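Pdx2 protein (Plasmodium falciparum, PDB 2ABW) hydrolyses glutamine to glutamate and ammonia, the glutaminase step of pyridoxal 5'-phosphate (vitamin B6) synthesis, and passes the ammonia to the active site of its partner Pdx1. Local coordinates at residues A[3-7]-A[209-214]; A[139-144]-A[204-208]; A[165-171]-A[182-188]. All coordinates share one frame; numbering follows the deposited sequence.

Contact 1 of 3, residues A[3-7]-A[209-214]; sequences EITIG and FYEKVK
K214, whose CA is the nearest of the helix segment to that of I4, turns its amine back along the helix, and NZ forms a salt bridge of 2.7 Å with E211 OE1 on the syn side of that carboxylate. The bend is made at chi3 (85°), which swings the ammonium away from strand 4-7 and over the preceding turn. The contact with the strand is carried mainly by apolar side chains. I4 and I6, alternate residues of the strand, both point to the helix, whereas T5 between them points away. The CG2 branch of I4, a residue modelled in two conformations, packs 3.9 Å from Y210 CE1 and also meets V213 CG1. Two residues on, I6 CD1 lies 3.9 Å from V213 CG2 and 4.1 Å from Y210 CA. CG1 of I6 lies beside the backbone N and chi2 is extended (174°), which carries this methyl out to the helix backbone. The other branch of I6, CG2, reaches the edge of F209, 4.2 Å from CE2 and close to the ring plane. V213 CG2, one turn further along, covers a face of that same ring, standing 3.7 Å above its plane toward the rim. V213 is thus in touch with both isoleucines through separate methyls. F22 and V48 also pack on both I6 and F209. The axes of strand 4-7 and helix segment 209-214 approach to 9.4 Å, their directions 126° apart, a C-terminal helix laid over the first strand of the sheet, as in the alpha/beta/alpha sandwich of class I glutamine amidotransferases.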
loop_
_atom_site.group_PDB
_atom_site.type_symbol
_atom_site.label_atom_id
_atom_site.label_comp_id
_atom_site.label_asym_id
_atom_site.label_seq_id
_atom_site.Cartn_x
_atom_site.Cartn_y
_atom_site.Cartn_z
ATOM N N GLU A 3 -10.424 14.826 13.884
ATOM C CA GLU A 3 -9.866 13.531 14.264
ATOM C C GLU A 3 -9.734 12.747 12.958
ATOM O O GLU A 3 -10.761 12.505 12.310
ATOM C CB GLU A 3 -10.809 12.753 15.134
ATOM C CG GLU A 3 -11.068 13.403 16.499
ATOM C CD GLU A 3 -10.065 12.881 17.461
ATOM O OE1 GLU A 3 -10.057 11.623 17.580
ATOM O OE2 GLU A 3 -9.332 13.701 18.062
ATOM N N ILE A 4 -8.548 12.248 12.642
ATOM C CA ILE A 4 -8.331 11.393 11.470
ATOM C C ILE A 4 -7.984 10.008 11.990
ATOM O O ILE A 4 -7.162 9.857 12.909
ATOM C CB ILE A 4 -7.085 11.913 10.715
ATOM C CG1 ILE A 4 -7.426 13.247 10.032
ATOM C CG2 ILE A 4 -6.548 10.825 9.760
ATOM C CD1 ILE A 4 -8.446 13.097 9.001
ATOM N N THR A 5 -8.682 8.968 11.453
ATOM C CA THR A 5 -8.421 7.582 11.795
ATOM C C THR A 5 -7.883 6.836 10.576
ATOM O O THR A 5 -8.539 6.813 9.523
ATOM C CB THR A 5 -9.686 6.870 12.281
ATOM O OG1 THR A 5 -10.146 7.588 13.450
ATOM C CG2 THR A 5 -9.369 5.382 12.636
ATOM N N ILE A 6 -6.692 6.296 10.717
ATOM C CA ILE A 6 -6.114 5.442 9.713
ATOM C C ILE A 6 -6.088 4.027 10.257
ATOM O O ILE A 6 -5.641 3.796 11.384
ATOM C CB ILE A 6 -4.704 5.893 9.243
ATOM C CG1 ILE A 6 -4.896 7.229 8.548
ATOM C CG2 ILE A 6 -4.096 4.799 8.367
ATOM C CD1 ILE A 6 -3.585 7.914 8.123
ATOM N N GLY A 7 -6.574 3.094 9.466
ATOM C CA GLY A 7 -6.559 1.689 9.878
ATOM C C GLY A 7 -5.432 0.956 9.226
ATOM O O GLY A 7 -4.931 1.343 8.110
ATOM N N PHE A 209 1.106 9.642 3.173
ATOM C CA PHE A 209 -0.232 8.958 3.180
ATOM C C PHE A 209 -1.141 9.674 4.190
ATOM O O PHE A 209 -2.332 9.860 3.901
ATOM C CB PHE A 209 -0.131 7.487 3.512
ATOM C CG PHE A 209 -1.461 6.777 3.395
ATOM C CD1 PHE A 209 -2.064 6.691 2.122
ATOM C CD2 PHE A 209 -2.114 6.188 4.450
ATOM C CE1 PHE A 209 -3.295 6.108 1.995
ATOM C CE2 PHE A 209 -3.336 5.589 4.298
ATOM C CZ PHE A 209 -3.909 5.577 3.100
ATOM N N TYR A 210 -0.649 10.094 5.335
ATOM C CA TYR A 210 -1.481 10.850 6.277
ATOM C C TYR A 210 -2.064 12.101 5.569
ATOM O O TYR A 210 -3.272 12.385 5.687
ATOM C CB TYR A 210 -0.651 11.261 7.468
ATOM C CG TYR A 210 -1.408 12.201 8.331
ATOM C CD1 TYR A 210 -2.361 11.786 9.226
ATOM C CD2 TYR A 210 -1.259 13.577 8.213
ATOM C CE1 TYR A 210 -3.090 12.693 9.987
ATOM C CE2 TYR A 210 -1.977 14.485 8.963
ATOM C CZ TYR A 210 -2.946 14.058 9.824
ATOM O OH TYR A 210 -3.736 14.903 10.631
ATOM N N GLU A 211 -1.234 12.879 4.900
ATOM C CA GLU A 211 -1.694 14.079 4.234
ATOM C C GLU A 211 -2.733 13.723 3.163
ATOM O O GLU A 211 -3.717 14.465 3.031
ATOM C CB GLU A 211 -0.503 14.797 3.655
ATOM C CG GLU A 211 0.328 15.492 4.670
ATOM C CD GLU A 211 -0.324 16.698 5.299
ATOM O OE1 GLU A 211 -1.186 17.318 4.667
ATOM O OE2 GLU A 211 0.019 17.088 6.416
ATOM N N LYS A 212 -2.584 12.563 2.517
ATOM C CA LYS A 212 -3.571 12.103 1.530
ATOM C C LYS A 212 -4.924 11.910 2.166
ATOM O O LYS A 212 -5.996 12.288 1.683
ATOM C CB LYS A 212 -3.111 10.823 0.887
ATOM C CG LYS A 212 -3.888 10.382 -0.295
ATOM C CD LYS A 212 -3.185 9.200 -0.974
ATOM C CE LYS A 212 -4.029 8.579 -2.151
ATOM N NZ LYS A 212 -3.906 9.552 -3.263
ATOM N N VAL A 213 -4.910 11.249 3.318
ATOM C CA VAL A 213 -6.156 10.984 4.099
ATOM C C VAL A 213 -6.748 12.301 4.581
ATOM O O VAL A 213 -7.967 12.510 4.522
ATOM C CB VAL A 213 -5.885 10.005 5.265
ATOM C CG1 VAL A 213 -7.185 9.801 6.081
ATOM C CG2 VAL A 213 -5.356 8.674 4.788
ATOM N N LYS A 214 -5.883 13.192 5.127
ATOM C CA LYS A 214 -6.365 14.515 5.567
ATOM C C LYS A 214 -7.020 15.281 4.459
ATOM O O LYS A 214 -8.131 15.814 4.697
ATOM C CB LYS A 214 -5.151 15.289 6.118
ATOM C CG LYS A 214 -5.564 16.650 6.674
ATOM C CD LYS A 214 -4.377 17.571 6.709
ATOM C CE LYS A 214 -4.198 18.255 5.341
ATOM N NZ LYS A 214 -3.052 19.153 5.275
#

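Contact 2 of 3, residues A[139-144]-A[204-208]; sequences SDSSAF and AFQQY
An aromatic cluster of F144, F205 and Y208 joins the loop between strands 130-137 and 149-153 to the first turns of helix 204-219. F144 enters edge first: its CE1 stands 3.5 Å above the centre of the F205 ring, in an edge-to-face pair with planes at 52°. Its CE2 sits 3.4 Å above the plane of the Y208 ring, toward CD1, although these two rings are inclined at only 39°. With CG beside its own backbone N (chi1 -58°), the F144 side chain is aimed between the two helix rings, while its CD1 touches A204 CB. A143 CB fits against the helix backbone, 3.8 Å from Y208 N. S141 OG lies at the edge of the tyrosine ring, 3.6 Å from CD1. The same hydroxyl accepts from A143 N, and S139 OG accepts from S141 N, two successive ST turns, the second of which overlaps the type I turn S141-F144. A water links S139 OG to Y208 OH at 2.7 Å each, donating to the phenol, which is also hydrogen-bonded to E186. F205 lies about 9 Å, side chain to side chain, from E198 of the charge relay system, so the cluster packs near the Cys-His-Glu triad of the glutaminase fold without touching it.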
loop_
_atom_site.group_PDB
_atom_site.type_symbol
_atom_site.label_atom_id
_atom_site.label_comp_id
_atom_site.label_asym_id
_atom_site.label_seq_id
_atom_site.Cartn_x
_atom_site.Cartn_y
_atom_site.Cartn_z
ATOM N N SER A 139 7.742 14.336 -6.750
ATOM C CA SER A 139 6.704 14.930 -5.853
ATOM C C SER A 139 7.161 16.289 -5.413
ATOM O O SER A 139 8.346 16.555 -5.390
ATOM C CB SER A 139 6.502 14.056 -4.610
ATOM O OG SER A 139 5.463 14.532 -3.746
ATOM N N ASP A 140 6.179 17.131 -5.054
ATOM C CA ASP A 140 6.446 18.442 -4.461
ATOM C C ASP A 140 6.085 18.351 -2.942
ATOM O O ASP A 140 6.192 19.352 -2.225
ATOM C CB ASP A 140 5.598 19.498 -5.052
ATOM C CG ASP A 140 5.750 19.629 -6.511
ATOM O OD1 ASP A 140 6.917 19.608 -6.971
ATOM O OD2 ASP A 140 4.696 19.783 -7.193
ATOM N N SER A 141 5.759 17.173 -2.425
ATOM C CA SER A 141 5.294 17.090 -1.014
ATOM C C SER A 141 6.452 17.352 -0.052
ATOM O O SER A 141 7.584 16.879 -0.263
ATOM C CB SER A 141 4.765 15.709 -0.699
ATOM O OG SER A 141 4.568 15.552 0.719
ATOM N N SER A 142 6.205 18.115 1.039
ATOM C CA SER A 142 7.217 18.237 2.061
ATOM C C SER A 142 7.538 16.991 2.867
ATOM O O SER A 142 8.534 17.003 3.631
ATOM C CB SER A 142 6.808 19.378 3.053
ATOM O OG SER A 142 5.682 18.976 3.732
ATOM N N ALA A 143 6.801 15.921 2.615
ATOM C CA ALA A 143 7.122 14.612 3.239
ATOM C C ALA A 143 8.379 14.091 2.709
ATOM O O ALA A 143 9.001 13.285 3.358
ATOM C CB ALA A 143 6.030 13.672 2.976
ATOM N N PHE A 144 8.829 14.543 1.518
ATOM C CA PHE A 144 9.939 13.899 0.833
ATOM C C PHE A 144 11.131 14.811 0.764
ATOM O O PHE A 144 11.265 15.648 -0.133
ATOM C CB PHE A 144 9.508 13.439 -0.559
ATOM C CG PHE A 144 8.305 12.472 -0.557
ATOM C CD1 PHE A 144 8.351 11.289 0.161
ATOM C CD2 PHE A 144 7.187 12.719 -1.281
ATOM C CE1 PHE A 144 7.284 10.367 0.130
ATOM C CE2 PHE A 144 6.175 11.821 -1.321
ATOM C CZ PHE A 144 6.203 10.623 -0.617
ATOM N N ALA A 204 8.684 9.118 5.902
ATOM C CA ALA A 204 8.253 10.025 4.782
ATOM C C ALA A 204 6.972 9.511 4.175
ATOM O O ALA A 204 6.051 10.299 3.907
ATOM C CB ALA A 204 9.330 10.062 3.723
ATOM N N PHE A 205 6.878 8.212 3.847
ATOM C CA PHE A 205 5.678 7.710 3.159
ATOM C C PHE A 205 4.441 7.709 4.072
ATOM O O PHE A 205 3.295 7.858 3.630
ATOM C CB PHE A 205 5.936 6.376 2.489
ATOM C CG PHE A 205 6.806 6.545 1.219
ATOM C CD1 PHE A 205 8.169 6.608 1.334
ATOM C CD2 PHE A 205 6.213 6.791 -0.009
ATOM C CE1 PHE A 205 8.953 6.838 0.204
ATOM C CE2 PHE A 205 7.026 7.006 -1.145
ATOM C CZ PHE A 205 8.351 7.100 -0.998
ATOM N N GLN A 206 4.695 7.441 5.356
ATOM C CA GLN A 206 3.626 7.550 6.325
ATOM C C GLN A 206 3.071 8.972 6.372
ATOM O O GLN A 206 1.835 9.214 6.387
ATOM C CB GLN A 206 4.091 7.137 7.745
ATOM C CG GLN A 206 4.333 5.632 7.848
ATOM C CD GLN A 206 5.666 5.152 7.350
ATOM O OE1 GLN A 206 6.500 5.967 7.029
ATOM N NE2 GLN A 206 5.868 3.822 7.355
ATOM N N GLN A 207 3.933 9.937 6.393
ATOM C CA GLN A 207 3.535 11.341 6.395
ATOM C C GLN A 207 2.769 11.681 5.142
ATOM O O GLN A 207 1.725 12.353 5.207
ATOM C CB GLN A 207 4.758 12.198 6.554
ATOM C CG GLN A 207 4.301 13.667 6.693
ATOM C CD GLN A 207 5.462 14.649 6.838
ATOM O OE1 GLN A 207 6.655 14.265 6.846
ATOM N NE2 GLN A 207 5.123 15.884 6.927
ATOM N N TYR A 208 3.245 11.241 3.994
ATOM C CA TYR A 208 2.574 11.489 2.712
ATOM C C TYR A 208 1.186 10.872 2.707
ATOM O O TYR A 208 0.188 11.482 2.294
ATOM C CB TYR A 208 3.366 10.878 1.594
ATOM C CG TYR A 208 2.836 11.179 0.247
ATOM C CD1 TYR A 208 2.955 12.469 -0.285
ATOM C CD2 TYR A 208 2.245 10.249 -0.520
ATOM C CE1 TYR A 208 2.474 12.747 -1.558
ATOM C CE2 TYR A 208 1.822 10.512 -1.794
ATOM C CZ TYR A 208 1.930 11.757 -2.311
ATOM O OH TYR A 208 1.491 12.124 -3.606
HETATM O O HOH W 1 3.128 13.824 -4.975
HETATM O O HOH W 2 9.448 15.903 5.980
HETATM O O HOH W 3 9.582 13.153 6.114
#

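Contact 3 of 3, residues A[165-171]-A[182-188]; sequences EVKVLAT and IAAVEQN
Strands 167-171 and 182-187 pair antiparallel, 155° between directions, and two classic beta bulges shift their register. K167 and E186 form a regular hydrogen-bonded pair, with K167 N to E186 O at 2.8 Å. Beyond it A184 O takes both L169 N and A170 N from one side of its carbonyl plane, and A170 O likewise takes A183 N and A184 N, so each bulge gathers two N-H groups on a single oxygen. At the open end of the hairpin E165 OE1 is gripped twice, by Q187 NE2 at 2.8 Å and N188 ND2 at 2.9 Å. The two amides reach it from opposite faces of the carboxylate, their planes turned by 77° and 76° from it. Q187, fully extended, brings its amide there, and its OE1 accepts from D116 N. A water spans E165 O and N188 N. Among the apolar contacts, V166 CG1 packs 3.9 Å from V185 CB, V168 CG1 meets I182 CG2 at 4.2 Å, and A170 CB lies 3.9 Å from A184 CB. Within the large sheet this hairpin lies between strands 130-137 and 190-193. I182 and V185 on one face pack on strand 157-161 of the smaller sheet, while E186 on the other reaches helix 204-219 through a salt bridge to K212.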
loop_
_atom_site.group_PDB
_atom_site.type_symbol
_atom_site.label_atom_id
_atom_site.label_comp_id
_atom_site.label_asym_id
_atom_site.label_seq_id
_atom_site.Cartn_x
_atom_site.Cartn_y
_atom_site.Cartn_z
ATOM N N GLU A 165 -3.396 7.497 -15.969
ATOM C CA GLU A 165 -3.806 7.947 -14.646
ATOM C C GLU A 165 -2.858 7.522 -13.555
ATOM O O GLU A 165 -2.914 8.030 -12.436
ATOM C CB GLU A 165 -5.142 7.308 -14.275
ATOM C CG GLU A 165 -6.388 7.735 -14.920
ATOM C CD GLU A 165 -7.672 7.034 -14.291
ATOM O OE1 GLU A 165 -7.744 6.308 -13.219
ATOM O OE2 GLU A 165 -8.722 7.209 -14.954
ATOM N N VAL A 166 -1.984 6.545 -13.827
ATOM C CA VAL A 166 -1.017 6.135 -12.827
ATOM C C VAL A 166 0.156 7.052 -12.831
ATOM O O VAL A 166 0.770 7.335 -13.886
ATOM C CB VAL A 166 -0.528 4.703 -13.094
ATOM C CG1 VAL A 166 0.663 4.389 -12.167
ATOM C CG2 VAL A 166 -1.689 3.704 -13.040
ATOM N N LYS A 167 0.424 7.633 -11.685
ATOM C CA LYS A 167 1.604 8.444 -11.515
ATOM C C LYS A 167 2.741 7.641 -10.866
ATOM O O LYS A 167 2.558 6.920 -9.882
ATOM C CB LYS A 167 1.243 9.623 -10.662
ATOM C CG LYS A 167 0.016 10.426 -11.235
ATOM C CD LYS A 167 -0.030 10.656 -12.770
ATOM C CE LYS A 167 -1.456 11.132 -13.241
ATOM N NZ LYS A 167 -1.441 11.634 -14.675
ATOM N N VAL A 168 3.890 7.633 -11.487
ATOM C CA VAL A 168 5.060 7.018 -10.938
ATOM C C VAL A 168 5.600 8.013 -9.934
ATOM O O VAL A 168 6.037 9.179 -10.294
ATOM C CB VAL A 168 6.126 6.657 -12.013
ATOM C CG1 VAL A 168 7.449 6.218 -11.332
ATOM C CG2 VAL A 168 5.549 5.608 -12.901
ATOM N N LEU A 169 5.513 7.635 -8.689
ATOM C CA LEU A 169 5.866 8.506 -7.595
ATOM C C LEU A 169 7.344 8.398 -7.227
ATOM O O LEU A 169 7.984 9.332 -6.758
ATOM C CB LEU A 169 4.928 8.165 -6.385
ATOM C CG LEU A 169 5.193 8.946 -5.156
ATOM C CD1 LEU A 169 5.082 10.490 -5.351
ATOM C CD2 LEU A 169 4.295 8.435 -4.024
ATOM N N ALA A 170 7.928 7.184 -7.302
ATOM C CA ALA A 170 9.327 7.018 -6.962
ATOM C C ALA A 170 9.935 5.880 -7.758
ATOM O O ALA A 170 9.263 4.856 -8.002
ATOM C CB ALA A 170 9.484 6.700 -5.482
ATOM N N THR A 171 11.188 6.057 -8.182
ATOM C CA THR A 171 11.960 5.083 -8.916
ATOM C C THR A 171 13.336 5.001 -8.270
ATOM O O THR A 171 13.709 5.794 -7.417
ATOM C CB THR A 171 12.129 5.455 -10.364
ATOM O OG1 THR A 171 12.899 6.681 -10.465
ATOM C CG2 THR A 171 10.791 5.614 -11.008
ATOM N N ILE A 182 10.500 0.884 -10.716
ATOM C CA ILE A 182 9.406 1.645 -10.112
ATOM C C ILE A 182 9.185 1.145 -8.692
ATOM O O ILE A 182 8.873 -0.021 -8.486
ATOM C CB ILE A 182 8.121 1.491 -10.935
ATOM C CG1 ILE A 182 8.348 2.004 -12.365
ATOM C CG2 ILE A 182 6.913 2.230 -10.247
ATOM C CD1 ILE A 182 7.160 1.760 -13.320
ATOM N N ALA A 183 9.345 2.064 -7.726
ATOM C CA ALA A 183 9.204 1.763 -6.324
ATOM C C ALA A 183 7.817 2.120 -5.735
ATOM O O ALA A 183 7.387 1.490 -4.786
ATOM C CB ALA A 183 10.352 2.430 -5.503
ATOM N N ALA A 184 7.209 3.185 -6.243
ATOM C CA ALA A 184 5.951 3.694 -5.707
ATOM C C ALA A 184 5.163 4.276 -6.827
ATOM O O ALA A 184 5.655 4.927 -7.763
ATOM C CB ALA A 184 6.232 4.717 -4.689
ATOM N N VAL A 185 3.855 3.985 -6.794
ATOM C CA VAL A 185 2.895 4.538 -7.761
ATOM C C VAL A 185 1.699 5.081 -7.012
ATOM O O VAL A 185 1.406 4.631 -5.885
ATOM C CB VAL A 185 2.399 3.463 -8.765
ATOM C CG1 VAL A 185 3.562 3.110 -9.730
ATOM C CG2 VAL A 185 1.836 2.210 -8.137
ATOM N N GLU A 186 0.999 5.992 -7.651
ATOM C CA GLU A 186 -0.209 6.552 -7.061
ATOM C C GLU A 186 -1.242 6.695 -8.158
ATOM O O GLU A 186 -0.943 7.194 -9.259
ATOM C CB GLU A 186 0.146 7.903 -6.400
ATOM C CG GLU A 186 -1.036 8.497 -5.578
ATOM C CD GLU A 186 -0.588 9.651 -4.682
ATOM O OE1 GLU A 186 0.529 10.197 -4.925
ATOM O OE2 GLU A 186 -1.347 10.098 -3.839
ATOM N N GLN A 187 -2.476 6.338 -7.882
ATOM C CA GLN A 187 -3.543 6.443 -8.899
ATOM C C GLN A 187 -4.820 6.783 -8.126
ATOM O O GLN A 187 -5.249 5.963 -7.330
ATOM C CB GLN A 187 -3.776 5.148 -9.664
ATOM C CG GLN A 187 -4.806 5.338 -10.796
ATOM C CD GLN A 187 -5.000 4.132 -11.588
ATOM O OE1 GLN A 187 -4.329 3.093 -11.372
ATOM N NE2 GLN A 187 -5.989 4.207 -12.519
ATOM N N ASN A 188 -5.337 7.990 -8.366
ATOM C CA ASN A 188 -6.571 8.411 -7.685
ATOM C C ASN A 188 -6.321 8.243 -6.171
ATOM O O ASN A 188 -5.269 8.708 -5.689
ATOM C CB ASN A 188 -7.770 7.635 -8.166
ATOM C CG ASN A 188 -8.006 7.703 -9.658
ATOM O OD1 ASN A 188 -8.095 8.779 -10.184
ATOM N ND2 ASN A 188 -8.039 6.527 -10.341
HETATM O O HOH W 4 -4.391 9.500 -10.568
#

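Helix 204-219 ties the three contacts together. Contacts 1 and 2 use consecutive parts of it, their centres about 13 Å apart, and contact 3 touches it through E186 and N188. Contact 3 is centred about 13 Å from contact 2 and about 19 Å from contact 1. Along the chain they are nested: the hairpin of contact 3 lies inside the loop closed by contact 2, which lies inside that closed by contact 1. The helix thus runs from the antiparallel region of the nine-stranded sheet to strand 4-9 in its parallel region, bringing the C-terminal part of the chain back to the N-terminal strand of the glutaminase fold.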